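Long-range contact in designed helical repeat protein (Synthetic construct, PDB 5CWQ), which has no known natural function, being a computationally designed all-helical repeat protein made to explore which repeat architectures can be built: residues Leu33-Ile41 with Glu91-Ala99. Sequence-based numbering, arbitrary orientation.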
loop_
_atom_site.group_PDB
_atom_site.type_symbol
_atom_site.label_atom_id
_atom_site.label_comp_id
_atom_site.label_asym_id
_atom_site.label_seq_id
_atom_site.Cartn_x
_atom_site.Cartn_y
_atom_site.Cartn_z
ATOM N N LEU A 33 -16.847 -8.412 -7.057
ATOM C CA LEU A 33 -15.452 -8.380 -6.623
ATOM C C LEU A 33 -14.869 -6.970 -6.602
ATOM O O LEU A 33 -14.035 -6.654 -5.752
ATOM C CB LEU A 33 -14.592 -9.271 -7.523
ATOM C CG LEU A 33 -14.948 -10.758 -7.576
ATOM C CD1 LEU A 33 -13.909 -11.506 -8.398
ATOM C CD2 LEU A 33 -15.060 -11.362 -6.186
ATOM N N LYS A 34 -15.296 -6.126 -7.536
ATOM C CA LYS A 34 -14.788 -4.761 -7.603
ATOM C C LYS A 34 -15.173 -3.971 -6.354
ATOM O O LYS A 34 -14.344 -3.267 -5.774
ATOM C CB LYS A 34 -15.305 -4.050 -8.854
ATOM C CG LYS A 34 -14.874 -2.593 -8.943
ATOM C CD LYS A 34 -15.179 -1.997 -10.303
ATOM C CE LYS A 34 -14.743 -0.543 -10.376
ATOM N NZ LYS A 34 -14.917 0.029 -11.739
ATOM N N GLU A 35 -16.433 -4.089 -5.945
ATOM C CA GLU A 35 -16.898 -3.431 -4.729
ATOM C C GLU A 35 -16.241 -4.057 -3.506
ATOM O O GLU A 35 -15.947 -3.372 -2.526
ATOM C CB GLU A 35 -18.420 -3.517 -4.613
ATOM C CG GLU A 35 -19.164 -2.608 -5.576
ATOM C CD GLU A 35 -20.659 -2.590 -5.323
ATOM O OE1 GLU A 35 -21.137 -3.415 -4.514
ATOM O OE2 GLU A 35 -21.356 -1.751 -5.931
ATOM N N LEU A 36 -16.019 -5.365 -3.570
ATOM C CA LEU A 36 -15.346 -6.083 -2.496
ATOM C C LEU A 36 -13.912 -5.590 -2.359
ATOM O O LEU A 36 -13.447 -5.302 -1.256
ATOM C CB LEU A 36 -15.377 -7.590 -2.763
ATOM C CG LEU A 36 -14.555 -8.488 -1.836
ATOM C CD1 LEU A 36 -14.937 -8.276 -0.387
ATOM C CD2 LEU A 36 -14.734 -9.949 -2.225
ATOM N N ALA A 37 -13.223 -5.482 -3.491
ATOM C CA ALA A 37 -11.842 -5.015 -3.520
ATOM C C ALA A 37 -11.729 -3.584 -3.001
ATOM O O ALA A 37 -10.802 -3.253 -2.259
ATOM C CB ALA A 37 -11.289 -5.108 -4.935
ATOM N N GLU A 38 -12.675 -2.738 -3.394
ATOM C CA GLU A 38 -12.690 -1.348 -2.953
ATOM C C GLU A 38 -12.936 -1.257 -1.452
ATOM O O GLU A 38 -12.376 -0.397 -0.774
ATOM C CB GLU A 38 -13.756 -0.557 -3.712
ATOM C CG GLU A 38 -13.376 -0.258 -5.155
ATOM C CD GLU A 38 -14.524 0.318 -5.962
ATOM O OE1 GLU A 38 -15.672 0.306 -5.469
ATOM O OE2 GLU A 38 -14.276 0.781 -7.094
ATOM N N ALA A 39 -13.775 -2.152 -0.940
ATOM C CA ALA A 39 -14.070 -2.192 0.485
ATOM C C ALA A 39 -12.838 -2.622 1.278
ATOM O O ALA A 39 -12.594 -2.125 2.377
ATOM C CB ALA A 39 -15.234 -3.134 0.757
ATOM N N LEU A 40 -12.059 -3.538 0.712
ATOM C CA LEU A 40 -10.855 -4.035 1.371
ATOM C C LEU A 40 -9.775 -2.957 1.417
ATOM O O LEU A 40 -8.976 -2.915 2.352
ATOM C CB LEU A 40 -10.332 -5.289 0.661
ATOM C CG LEU A 40 -11.193 -6.548 0.813
ATOM C CD1 LEU A 40 -10.655 -7.679 -0.051
ATOM C CD2 LEU A 40 -11.285 -6.991 2.269
ATOM N N ILE A 41 -9.751 -2.089 0.409
ATOM C CA ILE A 41 -8.860 -0.932 0.425
ATOM C C ILE A 41 -9.232 -0.020 1.587
ATOM O O ILE A 41 -8.361 0.527 2.264
ATOM C CB ILE A 41 -8.921 -0.136 -0.900
ATOM C CG1 ILE A 41 -8.341 -0.972 -2.042
ATOM C CG2 ILE A 41 -8.150 1.186 -0.783
ATOM C CD1 ILE A 41 -8.572 -0.380 -3.415
ATOM N N GLU A 91 -8.639 -4.910 -13.562
ATOM C CA GLU A 91 -8.975 -3.756 -12.733
ATOM C C GLU A 91 -9.169 -4.174 -11.280
ATOM O O GLU A 91 -8.623 -3.553 -10.368
ATOM C CB GLU A 91 -10.239 -3.062 -13.243
ATOM C CG GLU A 91 -10.580 -1.788 -12.475
ATOM C CD GLU A 91 -11.881 -1.152 -12.922
ATOM O OE1 GLU A 91 -12.715 -1.855 -13.531
ATOM O OE2 GLU A 91 -12.069 0.054 -12.659
ATOM N N VAL A 92 -9.957 -5.223 -11.072
ATOM C CA VAL A 92 -10.183 -5.754 -9.735
ATOM C C VAL A 92 -8.871 -6.273 -9.150
ATOM O O VAL A 92 -8.605 -6.101 -7.960
ATOM C CB VAL A 92 -11.238 -6.883 -9.749
ATOM C CG1 VAL A 92 -11.399 -7.506 -8.365
ATOM C CG2 VAL A 92 -12.574 -6.352 -10.245
ATOM N N LEU A 93 -8.056 -6.905 -9.988
ATOM C CA LEU A 93 -6.754 -7.397 -9.552
ATOM C C LEU A 93 -5.914 -6.249 -9.004
ATOM O O LEU A 93 -5.352 -6.349 -7.915
ATOM C CB LEU A 93 -6.016 -8.086 -10.705
ATOM C CG LEU A 93 -4.574 -8.530 -10.422
ATOM C CD1 LEU A 93 -4.503 -9.486 -9.234
ATOM C CD2 LEU A 93 -3.965 -9.169 -11.666
ATOM N N ALA A 94 -5.844 -5.158 -9.760
ATOM C CA ALA A 94 -5.052 -4.000 -9.366
ATOM C C ALA A 94 -5.560 -3.424 -8.049
ATOM O O ALA A 94 -4.771 -3.063 -7.177
ATOM C CB ALA A 94 -5.079 -2.938 -10.460
ATOM N N LEU A 95 -6.879 -3.349 -7.908
ATOM C CA LEU A 95 -7.491 -2.853 -6.679
ATOM C C LEU A 95 -7.148 -3.754 -5.494
ATOM O O LEU A 95 -6.871 -3.270 -4.397
ATOM C CB LEU A 95 -9.009 -2.750 -6.843
ATOM C CG LEU A 95 -9.489 -1.681 -7.828
ATOM C CD1 LEU A 95 -10.936 -1.929 -8.231
ATOM C CD2 LEU A 95 -9.331 -0.293 -7.227
ATOM N N ALA A 96 -7.167 -5.065 -5.720
ATOM C CA ALA A 96 -6.823 -6.022 -4.676
ATOM C C ALA A 96 -5.371 -5.848 -4.245
ATOM O O ALA A 96 -5.051 -5.944 -3.061
ATOM C CB ALA A 96 -7.068 -7.447 -5.155
ATOM N N LEU A 97 -4.498 -5.587 -5.212
ATOM C CA LEU A 97 -3.080 -5.404 -4.928
ATOM C C LEU A 97 -2.839 -4.134 -4.117
ATOM O O LEU A 97 -1.928 -4.085 -3.288
ATOM C CB LEU A 97 -2.275 -5.363 -6.228
ATOM C CG LEU A 97 -2.193 -6.682 -7.002
ATOM C CD1 LEU A 97 -1.506 -6.475 -8.342
ATOM C CD2 LEU A 97 -1.471 -7.756 -6.201
ATOM N N ILE A 98 -3.654 -3.110 -4.353
ATOM C CA ILE A 98 -3.578 -1.889 -3.561
ATOM C C ILE A 98 -3.934 -2.209 -2.112
ATOM O O ILE A 98 -3.264 -1.749 -1.188
ATOM C CB ILE A 98 -4.514 -0.781 -4.113
ATOM C CG1 ILE A 98 -4.009 -0.294 -5.474
ATOM C CG2 ILE A 98 -4.611 0.406 -3.141
ATOM C CD1 ILE A 98 -5.006 0.581 -6.229
ATOM N N ALA A 99 -4.982 -3.006 -1.914
ATOM C CA ALA A 99 -5.393 -3.395 -0.568
ATOM C C ALA A 99 -4.289 -4.199 0.112
ATOM O O ALA A 99 -3.987 -3.990 1.289
ATOM C CB ALA A 99 -6.683 -4.198 -0.612
#
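Where Lys34 and Ala37 face Val92 and Ala96, helices 33-57 and 90-114 run side by side in the same direction, the axes of the two short segments inclined by 18° and 8.3 Å apart at closest approach. The spacing tightens toward Ile41 and Ala99, whose CA atoms are 4.4 Å apart, a closeness that the small side chain of Ala99 probably allows. One knob-into-hole contact lies at the centre: Leu95 enters the hole formed by Lys34, Ala37, Glu38 and Ile41, and its CB lies 3.8 Å from Ala37 CB. Its two methyls divide the work, CD1 lying against the aliphatic stem of Lys34 and CD2 against Ile41 CD1. Ile41 reaches across because its CG1 stands anti to the carbonyl carbon (chi1 -67°), which carries CD1 over to Leu95 and to Ile98 CG2, 4.0 Å away. Val92 straddles the first helical turn, with CG1 3.7 Å from Leu33 CB and CG2 over CA and CB of Lys34. At the edge of this apolar seam, extended side chains of Lys34 and Glu91 meet in a salt bridge, NZ of Lys34 lying 3.0 Å from OE2 of Glu91 and 42° out of the carboxylate plane. Replacing Lys34 by an alanine is likely to leave the Glu91 carboxylate without this cationic mate and the Leu95 methyl less well covered. Glu148, on helix 147-171, brings a like charge close to the same carboxylate, so the ammonium group probably also eases that repulsion. Leu40 also touches helix 60-86 and Ile98 helix 147-171, tying the pair into the layered stack of a helical repeat protein. The chemistry thus implies cohesion from close-packed aliphatic groups, with one charge pair linking the helices at the partly exposed margin.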